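Long-range contact in multifunctional non-homologous end joining DNA repair protein LigD (Mycobacterium tuberculosis H37Rv, PDB 2R9L), which probably works with Ku to repair DNA double-strand breaks by end joining, this chain being its primase-polymerase domain: residues 183-188 with 288-293. Residues are numbered along the deposited sequence; the frame is centred on the assembly and turned at random.
Sequences YTPLDE and ERLDAD
With CG turned anti to the backbone N (chi1 177°), Leu290 sends its two methyl groups across to the strand 180-186, while Tyr183, its CG anti to its own carbonyl carbon (chi1 -73°), leaves CB as the point of approach and carries the hydroxyl end of the ring away. CD2 of Leu290 lies 3.7 Å from CB of Tyr183 and 3.9 Å from Tyr183 CG, so it meets the root of the aromatic side chain, obliquely to the ring. The other branch, CD1, packs against the next residue of the strand that points toward 288-293: it is 3.9 Å from CD of Pro185 and 3.8 Å from Pro185 N. One leucine thus spans Tyr183 and Pro185, whereas the Thr184 side chain turns away. The strand belongs to the mixed sheet of the LigD primase-polymerase domain, paired antiparallel with 129-143 and 171-174; the loop that follows helix 273-283 folds back onto it. Backbone atoms of that loop add to the packing, since Leu290 O stands 3.6 Å from Pro185 CB and Arg289 O 4.0 Å from Pro185 CG. No hydrogen bond links the two segments, which bury 192 Å² between them. Salt bridges of Asp291 with Arg50 and Arg136, and of Asp293 with Arg119, tie the loop to the domain. The Tyr183 side chain also lies close to His181, which probably binds the polymerase substrate.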
# COMPACT_ATOMS: atom_id res chain seq x y z
N TYR E 183 -1.11 6.61 -6.84
CA TYR E 183 -1.31 7.48 -5.68
C TYR E 183 -1.18 8.95 -6.08
O TYR E 183 -0.32 9.31 -6.90
CB TYR E 183 -0.28 7.16 -4.60
CG TYR E 183 -0.48 5.87 -3.85
CD1 TYR E 183 -1.30 5.80 -2.73
CD2 TYR E 183 0.18 4.71 -4.25
CE1 TYR E 183 -1.47 4.61 -2.04
CE2 TYR E 183 0.02 3.52 -3.57
CZ TYR E 183 -0.80 3.47 -2.48
OH TYR E 183 -0.95 2.27 -1.81
N THR E 184 -2.01 9.80 -5.46
CA THR E 184 -2.00 11.24 -5.70
C THR E 184 -2.06 12.01 -4.38
O THR E 184 -3.04 11.91 -3.66
CB THR E 184 -3.21 11.70 -6.53
OG1 THR E 184 -3.35 10.87 -7.70
CG2 THR E 184 -3.06 13.14 -6.95
N PRO E 185 -1.03 12.80 -4.07
CA PRO E 185 -1.16 13.59 -2.84
C PRO E 185 -2.16 14.72 -3.04
O PRO E 185 -2.17 15.35 -4.10
CB PRO E 185 0.25 14.17 -2.64
CG PRO E 185 0.84 14.21 -4.03
CD PRO E 185 0.23 13.07 -4.80
N LEU E 186 -3.00 14.97 -2.05
CA LEU E 186 -3.95 16.06 -2.13
C LEU E 186 -3.35 17.31 -1.51
O LEU E 186 -2.89 17.27 -0.37
CB LEU E 186 -5.24 15.69 -1.41
CG LEU E 186 -6.11 14.62 -2.04
CD1 LEU E 186 -7.20 14.18 -1.06
CD2 LEU E 186 -6.73 15.12 -3.34
N ASP E 187 -3.37 18.41 -2.27
CA ASP E 187 -2.87 19.68 -1.75
C ASP E 187 -3.93 20.28 -0.87
O ASP E 187 -3.65 21.14 -0.03
CB ASP E 187 -2.50 20.65 -2.88
CG ASP E 187 -3.63 20.84 -3.86
OD1 ASP E 187 -3.75 20.01 -4.80
OD2 ASP E 187 -4.40 21.83 -3.71
N GLU E 188 -5.16 19.83 -1.10
CA GLU E 188 -6.30 20.21 -0.28
C GLU E 188 -6.93 18.95 0.29
O GLU E 188 -7.83 18.37 -0.34
CB GLU E 188 -7.33 20.96 -1.10
CG GLU E 188 -8.41 21.59 -0.24
CD GLU E 188 -9.49 22.27 -1.03
OE1 GLU E 188 -9.84 21.76 -2.12
OE2 GLU E 188 -10.01 23.30 -0.56
N GLU E 288 8.83 10.21 -2.81
CA GLU E 288 9.23 11.27 -1.88
C GLU E 288 8.21 12.43 -1.77
O GLU E 288 7.96 12.93 -0.69
CB GLU E 288 10.60 11.80 -2.29
CG GLU E 288 11.38 12.47 -1.20
CD GLU E 288 12.71 12.97 -1.72
OE1 GLU E 288 13.72 12.91 -0.98
OE2 GLU E 288 12.75 13.41 -2.90
N ARG E 289 7.64 12.85 -2.90
CA ARG E 289 6.64 13.92 -2.90
C ARG E 289 5.27 13.47 -2.37
O ARG E 289 4.39 14.30 -2.14
CB ARG E 289 6.47 14.49 -4.31
CG ARG E 289 7.73 15.21 -4.83
CD ARG E 289 7.57 15.71 -6.26
NE ARG E 289 6.71 16.89 -6.36
CZ ARG E 289 5.55 16.93 -7.02
NH1 ARG E 289 5.11 15.85 -7.65
NH2 ARG E 289 4.84 18.05 -7.07
N LEU E 290 5.08 12.17 -2.18
CA LEU E 290 3.75 11.67 -1.82
C LEU E 290 3.31 12.03 -0.40
O LEU E 290 2.15 12.33 -0.17
CB LEU E 290 3.63 10.17 -2.06
CG LEU E 290 2.30 9.53 -1.65
CD1 LEU E 290 1.13 10.29 -2.27
CD2 LEU E 290 2.25 8.02 -2.03
N ASP E 291 4.24 11.99 0.54
CA ASP E 291 3.91 12.13 1.95
C ASP E 291 4.86 13.13 2.58
O ASP E 291 5.27 12.97 3.73
CB ASP E 291 4.03 10.76 2.63
CG ASP E 291 2.83 9.87 2.35
OD1 ASP E 291 1.76 10.20 2.88
OD2 ASP E 291 2.94 8.85 1.63
N ALA E 292 5.22 14.15 1.81
CA ALA E 292 6.16 15.18 2.27
C ALA E 292 5.75 15.86 3.57
O ALA E 292 6.55 16.58 4.19
CB ALA E 292 6.37 16.21 1.17
N ASP E 293 4.51 15.63 4.00
CA ASP E 293 4.01 16.24 5.23
C ASP E 293 3.88 15.22 6.36
O ASP E 293 3.26 15.50 7.38
CB ASP E 293 2.66 16.91 4.98
CG ASP E 293 1.57 15.90 4.56
OD1 ASP E 293 1.89 14.89 3.89
OD2 ASP E 293 0.40 16.13 4.93